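Local coordinates for protein PBP5 (Haemophilus influenzae, PDB 3A3J) that probably removes the terminal D-alanine from the peptide stems of cell-wall precursors, as a serine D,D-carboxypeptidase of the peptidase S11 family, at residues A35-M40 against R152-I157; T121-V126 against N133-T138. One frame throughout, in Å; residues are numbered along the deposited sequence.

How the contacts relate
Contact 1 packs L37 and M40, which directly follow the probable catalytic residues S36 and K39 in sequence, on helix 151-164, and contact 2, about 10 Å away between centres, lies within the loop of chain that contact 1 closes. Two joints couple them. D153 of contact 1 uses a single carboxylate oxygen twice, OD2 lying 2.7 Å from OG1 of T134 and 2.9 Å from the backbone N of N133, both probable hydrogen bonds. T38, which directly precedes K39, sets its CG2 3.5 Å from CE of M122. The side chain of M122 is about 7 Å from that of K39, so 121-126 and 133-138 probably form a second shell behind the active site.

Contact 1. Residues A35-M40 against R152-I157; sequences ASLTKM and RDMAII
M154 reaches from helix 151-164 to L37 and M40 at the start of helix 38-51, where the S-x-x-K motif of penicillin-binding proteins (S36, K39) lies. Its CB leaves the backbone toward the other segment, and CG comes 4.1 Å from CD1 of L37. A bend at chi2 (-68°) then turns the chain, so that SD touches both CB of L37 and CE of M40, each at 3.8 Å. The terminal CE carries on past CB of L37 to the backbone, resting 3.7 Å from O of L37. M40 answers from helix 38-51: its chain is extended to SD, then turns at chi3 (46°) and lays CE against CG2 of I157. With no hydrogen bond between the segments, the join is made by buried apolar groups, and V214 and M230 of the central sheet pack on the same cluster. S36 and K39, probably the acyl-ester nucleophile and the proton acceptor, take no part in it; K39 points away, and its NZ donates to OG of S36 at 2.7 Å. CE of M40 also meets the backbone, 3.5 Å from O of M154.

Contact 2. Residues T121-V126 against N133-T138; sequences TMNKYV and NTNFTT
One asparagine side chain, N123 on helix 115-128, grips both polar backbone atoms of F136, much as a neighbouring strand would. OD1 accepts from N of F136 at 3.1 Å on a lone pair in its carbonyl plane, while ND2 donates to O of the same residue at 3.0 Å. Both bonds are nearly straight, 166° and 163° at the hydrogen, and the pair fixes which way round the amide is turned. The F136 ring lies almost parallel to that amide, 9° between planes, and packs down between two helix side chains. M122, bent at its last torsion, brings CE over one face, 4.2 Å from the ring centroid, in a CH-pi contact; its SD stands obliquely in a Met-aromatic pairing. V126 meets the ring through CG2, 3.6 Å from CE2, and its other branch, CG1, reaches 3.4 Å to O of T134. T134 itself turns its hydroxyl to D153, and N135 sends ND2 to O of N146. T38 of the S-x-x-K motif also touches F136. Through N123 and F136, the irregular chain of 133-138 is fastened to helix 115-128 in the helical part of the serine beta-lactamase/penicillin-binding-protein fold.

Contact 1. Residues A35-M40 against R152-I157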
ATOM      1  N   ALA A  35       2.706  11.545  11.187  1.00 26.04           N
ATOM      2  CA  ALA A  35       4.079  11.615  11.715  1.00 25.12           C
ATOM      3  C   ALA A  35       4.910  11.051  10.572  1.00 24.31           C
ATOM      4  O   ALA A  35       4.566  11.333   9.427  1.00 25.50           O
ATOM      5  CB  ALA A  35       4.217  10.809  12.952  1.00 22.52           C
ATOM      6  N   SER A  36       6.011  10.326  10.818  1.00 23.09           N
ATOM      7  CA  SER A  36       6.789   9.854   9.670  1.00 22.39           C
ATOM      8  C   SER A  36       6.118   8.892   8.649  1.00 22.25           C
ATOM      9  O   SER A  36       6.733   8.542   7.625  1.00 22.66           O
ATOM     10  CB  SER A  36       8.098   9.239  10.125  1.00 24.73           C
ATOM     11  OG  SER A  36       9.086  10.290  10.258  1.00 25.64           O
ATOM     12  N   LEU A  37       4.880   8.442   8.868  1.00 21.01           N
ATOM     13  CA  LEU A  37       4.284   7.552   7.785  1.00 20.92           C
ATOM     14  C   LEU A  37       4.004   8.473   6.578  1.00 22.16           C
ATOM     15  O   LEU A  37       3.937   8.031   5.382  1.00 22.43           O
ATOM     16  CB  LEU A  37       2.978   6.941   8.252  1.00 20.09           C
ATOM     17  CG  LEU A  37       3.027   6.126   9.548  1.00 20.26           C
ATOM     18  CD1 LEU A  37       1.612   5.618   9.942  1.00 22.87           C
ATOM     19  CD2 LEU A  37       3.992   5.025   9.373  1.00 15.04           C
ATOM     20  N   THR A  38       3.959   9.795   6.863  1.00 21.24           N
ATOM     21  CA  THR A  38       3.873  10.798   5.747  1.00 20.27           C
ATOM     22  C   THR A  38       4.911  10.535   4.683  1.00 20.59           C
ATOM     23  O   THR A  38       4.634  10.698   3.444  1.00 20.70           O
ATOM     24  CB  THR A  38       4.019  12.254   6.272  1.00 20.32           C
ATOM     25  OG1 THR A  38       2.967  12.491   7.234  1.00 21.68           O
ATOM     26  CG2 THR A  38       3.920  13.264   5.069  1.00 24.66           C
ATOM     27  N   LYS A  39       6.118  10.129   5.122  1.00 19.70           N
ATOM     28  CA  LYS A  39       7.219   9.839   4.139  1.00 20.06           C
ATOM     29  C   LYS A  39       6.951   8.743   3.118  1.00 19.82           C
ATOM     30  O   LYS A  39       7.672   8.619   2.095  1.00 20.01           O
ATOM     31  CB  LYS A  39       8.551   9.557   4.868  1.00 21.00           C
ATOM     32  CG  LYS A  39       9.008  10.848   5.593  1.00 22.12           C
ATOM     33  CD  LYS A  39      10.017  10.577   6.682  1.00 19.87           C
ATOM     34  CE  LYS A  39      10.564  11.909   7.298  1.00 19.74           C
ATOM     35  NZ  LYS A  39       9.740  12.222   8.467  1.00 15.41           N
ATOM     36  N   MET A  40       6.014   7.858   3.441  1.00 20.33           N
ATOM     37  CA  MET A  40       5.569   6.862   2.440  1.00 21.76           C
ATOM     38  C   MET A  40       4.965   7.555   1.182  1.00 18.87           C
ATOM     39  O   MET A  40       5.333   7.226   0.086  1.00 18.85           O
ATOM     40  CB  MET A  40       4.476   5.942   3.091  1.00 20.91           C
ATOM     41  CG  MET A  40       5.145   4.792   3.891  1.00 25.39           C
ATOM     42  SD  MET A  40       3.966   3.953   4.905  1.00 31.57           S
ATOM     43  CE  MET A  40       2.449   3.619   3.939  1.00 26.36           C
ATOM     44  N   ARG A 152      -6.460   2.695   7.579  1.00 26.09           N
ATOM     45  CA  ARG A 152      -6.851   2.100   6.271  1.00 25.95           C
ATOM     46  C   ARG A 152      -6.203   2.858   5.114  1.00 25.18           C
ATOM     47  O   ARG A 152      -5.754   2.266   4.129  1.00 26.03           O
ATOM     48  CB  ARG A 152      -8.412   2.146   6.090  1.00 25.25           C
ATOM     49  CG  ARG A 152      -8.879   1.365   4.811  1.00 30.09           C
ATOM     50  CD  ARG A 152     -10.153   1.893   4.211  1.00 31.98           C
ATOM     51  NE  ARG A 152     -11.206   1.925   5.223  1.00 31.40           N
ATOM     52  CZ  ARG A 152     -12.029   0.887   5.396  1.00 36.13           C
ATOM     53  NH1 ARG A 152     -12.988   0.935   6.313  1.00 30.64           N
ATOM     54  NH2 ARG A 152     -11.872  -0.205   4.620  1.00 35.02           N
ATOM     55  N   ASP A 153      -6.170   4.189   5.205  1.00 25.51           N
ATOM     56  CA  ASP A 153      -5.540   5.015   4.110  1.00 25.70           C
ATOM     57  C   ASP A 153      -4.047   4.707   4.016  1.00 24.05           C
ATOM     58  O   ASP A 153      -3.445   4.507   2.900  1.00 24.04           O
ATOM     59  CB  ASP A 153      -5.788   6.504   4.368  1.00 26.07           C
ATOM     60  CG  ASP A 153      -7.234   6.923   4.018  1.00 29.98           C
ATOM     61  OD1 ASP A 153      -8.012   6.014   3.593  1.00 28.16           O
ATOM     62  OD2 ASP A 153      -7.556   8.142   4.159  1.00 24.23           O
ATOM     63  N   MET A 154      -3.449   4.540   5.191  1.00 23.65           N
ATOM     64  CA  MET A 154      -1.978   4.138   5.161  1.00 23.90           C
ATOM     65  C   MET A 154      -1.796   2.716   4.652  1.00 22.55           C
ATOM     66  O   MET A 154      -0.813   2.405   3.991  1.00 23.61           O
ATOM     67  CB  MET A 154      -1.325   4.376   6.571  1.00 24.11           C
ATOM     68  CG  MET A 154      -1.009   5.908   6.818  1.00 20.85           C
ATOM     69  SD  MET A 154       0.275   6.257   5.661  1.00 29.10           S
ATOM     70  CE  MET A 154       0.217   8.009   5.702  1.00 27.04           C
ATOM     71  N   ALA A 155      -2.750   1.821   4.927  1.00 22.71           N
ATOM     72  CA  ALA A 155      -2.624   0.485   4.279  1.00 23.33           C
ATOM     73  C   ALA A 155      -2.734   0.632   2.779  1.00 22.81           C
ATOM     74  O   ALA A 155      -2.008  -0.010   1.990  1.00 23.49           O
ATOM     75  CB  ALA A 155      -3.705  -0.548   4.846  1.00 22.24           C
ATOM     76  N   ILE A 156      -3.671   1.479   2.349  1.00 24.84           N
ATOM     77  CA  ILE A 156      -3.865   1.656   0.874  1.00 24.10           C
ATOM     78  C   ILE A 156      -2.624   2.252   0.245  1.00 21.04           C
ATOM     79  O   ILE A 156      -2.102   1.765  -0.792  1.00 20.05           O
ATOM     80  CB  ILE A 156      -5.184   2.470   0.567  1.00 25.93           C
ATOM     81  CG1 ILE A 156      -6.418   1.653   0.967  1.00 27.43           C
ATOM     82  CG2 ILE A 156      -5.235   2.838  -0.937  1.00 28.14           C
ATOM     83  CD1 ILE A 156      -7.669   2.455   1.170  1.00 30.37           C
ATOM     84  N   ILE A 157      -2.031   3.219   0.940  1.00 22.29           N
ATOM     85  CA  ILE A 157      -0.781   3.884   0.401  1.00 22.48           C
ATOM     86  C   ILE A 157       0.326   2.886   0.342  1.00 21.26           C
ATOM     87  O   ILE A 157       1.063   2.789  -0.653  1.00 21.85           O
ATOM     88  CB  ILE A 157      -0.303   5.164   1.273  1.00 24.08           C
ATOM     89  CG1 ILE A 157      -1.372   6.258   1.196  1.00 25.43           C
ATOM     90  CG2 ILE A 157       1.071   5.612   0.810  1.00 23.96           C
ATOM     91  CD1 ILE A 157      -1.369   7.353   2.278  1.00 27.28           C
TER

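Contact 2. Residues T121-V126 against N133-T138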
ATOM      1  N   THR A 121       1.197  17.563  -5.185  1.00 31.36           N
ATOM      2  CA  THR A 121       1.315  16.267  -5.831  1.00 32.11           C
ATOM      3  C   THR A 121       1.005  15.090  -4.875  1.00 31.88           C
ATOM      4  O   THR A 121       0.409  14.074  -5.298  1.00 33.67           O
ATOM      5  CB  THR A 121       2.683  16.107  -6.416  1.00 32.32           C
ATOM      6  OG1 THR A 121       2.834  17.089  -7.424  1.00 35.93           O
ATOM      7  CG2 THR A 121       2.857  14.743  -7.124  1.00 32.08           C
ATOM      8  N   MET A 122       1.374  15.240  -3.608  1.00 29.54           N
ATOM      9  CA  MET A 122       1.121  14.252  -2.602  1.00 28.61           C
ATOM     10  C   MET A 122      -0.371  14.158  -2.519  1.00 29.20           C
ATOM     11  O   MET A 122      -0.929  13.060  -2.414  1.00 27.98           O
ATOM     12  CB  MET A 122       1.688  14.671  -1.192  1.00 27.23           C
ATOM     13  CG  MET A 122       3.232  14.623  -1.082  1.00 24.33           C
ATOM     14  SD  MET A 122       3.711  15.353   0.512  1.00 27.62           S
ATOM     15  CE  MET A 122       3.588  13.910   1.631  1.00 20.68           C
ATOM     16  N   ASN A 123      -1.024  15.329  -2.537  1.00 29.79           N
ATOM     17  CA  ASN A 123      -2.484  15.352  -2.351  1.00 29.63           C
ATOM     18  C   ASN A 123      -3.178  14.944  -3.648  1.00 28.99           C
ATOM     19  O   ASN A 123      -4.222  14.401  -3.601  1.00 28.34           O
ATOM     20  CB  ASN A 123      -3.015  16.656  -1.817  1.00 28.60           C
ATOM     21  CG  ASN A 123      -2.643  16.872  -0.350  1.00 31.28           C
ATOM     22  OD1 ASN A 123      -2.612  15.925   0.421  1.00 30.17           O
ATOM     23  ND2 ASN A 123      -2.364  18.130   0.040  1.00 28.35           N
ATOM     24  N   LYS A 124      -2.526  15.149  -4.780  1.00 30.51           N
ATOM     25  CA  LYS A 124      -3.034  14.607  -6.027  1.00 31.88           C
ATOM     26  C   LYS A 124      -3.243  13.110  -5.766  1.00 32.46           C
ATOM     27  O   LYS A 124      -4.326  12.600  -6.006  1.00 33.13           O
ATOM     28  CB  LYS A 124      -2.062  14.821  -7.213  1.00 31.45           C
ATOM     29  CG  LYS A 124      -2.584  14.285  -8.578  1.00 34.37           C
ATOM     30  CD  LYS A 124      -1.561  14.284  -9.748  1.00 36.84           C
ATOM     31  CE  LYS A 124      -0.430  13.338  -9.586  1.00 41.26           C
ATOM     32  NZ  LYS A 124       0.639  13.542 -10.657  1.00 40.43           N
ATOM     33  N   TYR A 125      -2.194  12.410  -5.280  1.00 31.32           N
ATOM     34  CA  TYR A 125      -2.228  10.938  -5.208  1.00 28.72           C
ATOM     35  C   TYR A 125      -3.222  10.481  -4.148  1.00 26.64           C
ATOM     36  O   TYR A 125      -3.765   9.394  -4.214  1.00 27.06           O
ATOM     37  CB  TYR A 125      -0.853  10.392  -4.954  1.00 28.10           C
ATOM     38  CG  TYR A 125       0.041  10.434  -6.169  1.00 29.00           C
ATOM     39  CD1 TYR A 125      -0.338   9.827  -7.370  1.00 28.42           C
ATOM     40  CD2 TYR A 125       1.237  11.101  -6.131  1.00 27.26           C
ATOM     41  CE1 TYR A 125       0.477   9.843  -8.462  1.00 27.68           C
ATOM     42  CE2 TYR A 125       2.039  11.142  -7.232  1.00 28.56           C
ATOM     43  CZ  TYR A 125       1.654  10.535  -8.385  1.00 28.27           C
ATOM     44  OH  TYR A 125       2.512  10.554  -9.459  1.00 36.84           O
ATOM     45  N   VAL A 126      -3.457  11.324  -3.180  1.00 26.47           N
ATOM     46  CA  VAL A 126      -4.448  11.050  -2.150  1.00 27.46           C
ATOM     47  C   VAL A 126      -5.812  10.840  -2.870  1.00 29.85           C
ATOM     48  O   VAL A 126      -6.608   9.933  -2.482  1.00 29.99           O
ATOM     49  CB  VAL A 126      -4.515  12.191  -1.080  1.00 25.03           C
ATOM     50  CG1 VAL A 126      -5.765  12.078  -0.191  1.00 25.17           C
ATOM     51  CG2 VAL A 126      -3.255  12.224  -0.158  1.00 26.50           C
ATOM     52  N   ASN A 133      -9.701  10.083   4.165  1.00 31.55           N
ATOM     53  CA  ASN A 133      -9.327  10.488   5.481  1.00 30.89           C
ATOM     54  C   ASN A 133      -7.841  10.855   5.618  1.00 31.45           C
ATOM     55  O   ASN A 133      -7.253  10.758   6.715  1.00 30.40           O
ATOM     56  CB  ASN A 133      -9.684   9.347   6.435  1.00 30.57           C
ATOM     57  CG  ASN A 133     -11.165   9.329   6.764  1.00 31.28           C
ATOM     58  OD1 ASN A 133     -11.706  10.331   7.190  1.00 29.21           O
ATOM     59  ND2 ASN A 133     -11.817   8.193   6.565  1.00 29.55           N
ATOM     60  N   THR A 134      -7.255  11.251   4.503  1.00 30.21           N
ATOM     61  CA  THR A 134      -5.915  11.712   4.484  1.00 30.09           C
ATOM     62  C   THR A 134      -5.731  13.121   3.937  1.00 30.26           C
ATOM     63  O   THR A 134      -6.299  13.449   2.881  1.00 29.21           O
ATOM     64  CB  THR A 134      -5.108  10.751   3.629  1.00 30.19           C
ATOM     65  OG1 THR A 134      -5.240   9.455   4.213  1.00 32.70           O
ATOM     66  CG2 THR A 134      -3.620  11.127   3.643  1.00 31.42           C
ATOM     67  N   ASN A 135      -4.899  13.953   4.595  1.00 29.21           N
ATOM     68  CA  ASN A 135      -4.482  15.212   3.969  1.00 29.50           C
ATOM     69  C   ASN A 135      -3.063  15.611   4.402  1.00 29.46           C
ATOM     70  O   ASN A 135      -2.779  15.681   5.574  1.00 28.89           O
ATOM     71  CB  ASN A 135      -5.433  16.370   4.357  1.00 29.94           C
ATOM     72  CG  ASN A 135      -5.061  17.664   3.659  1.00 30.83           C
ATOM     73  OD1 ASN A 135      -5.161  17.735   2.466  1.00 30.43           O
ATOM     74  ND2 ASN A 135      -4.529  18.617   4.374  1.00 34.01           N
ATOM     75  N   PHE A 136      -2.198  15.899   3.452  1.00 29.91           N
ATOM     76  CA  PHE A 136      -0.822  16.254   3.784  1.00 30.19           C
ATOM     77  C   PHE A 136      -0.608  17.758   3.677  1.00 31.22           C
ATOM     78  O   PHE A 136      -1.133  18.426   2.772  1.00 31.16           O
ATOM     79  CB  PHE A 136       0.148  15.517   2.873  1.00 28.53           C
ATOM     80  CG  PHE A 136       0.062  14.029   2.995  1.00 28.35           C
ATOM     81  CD1 PHE A 136       0.432  13.392   4.189  1.00 29.86           C
ATOM     82  CD2 PHE A 136      -0.442  13.257   1.963  1.00 26.58           C
ATOM     83  CE1 PHE A 136       0.345  12.011   4.324  1.00 29.42           C
ATOM     84  CE2 PHE A 136      -0.551  11.841   2.125  1.00 28.26           C
ATOM     85  CZ  PHE A 136      -0.153  11.238   3.280  1.00 27.73           C
ATOM     86  N   THR A 137       0.210  18.274   4.583  1.00 32.00           N
ATOM     87  CA  THR A 137       0.652  19.671   4.517  1.00 31.63           C
ATOM     88  C   THR A 137       2.180  19.785   4.404  1.00 31.02           C
ATOM     89  O   THR A 137       2.654  20.871   4.282  1.00 31.83           O
ATOM     90  CB  THR A 137       0.235  20.439   5.767  1.00 31.89           C
ATOM     91  OG1 THR A 137       0.765  19.767   6.908  1.00 35.37           O
ATOM     92  CG2 THR A 137      -1.342  20.609   5.932  1.00 29.84           C
ATOM     93  N   THR A 138       2.948  18.676   4.421  1.00 30.65           N
ATOM     94  CA  THR A 138       4.408  18.703   4.505  1.00 28.18           C
ATOM     95  C   THR A 138       4.898  17.484   3.812  1.00 28.27           C
ATOM     96  O   THR A 138       4.158  16.517   3.663  1.00 28.72           O
ATOM     97  CB  THR A 138       4.910  18.566   5.980  1.00 29.99           C
ATOM     98  OG1 THR A 138       4.509  17.278   6.522  1.00 28.08           O
ATOM     99  CG2 THR A 138       4.391  19.704   6.885  1.00 25.07           C
TER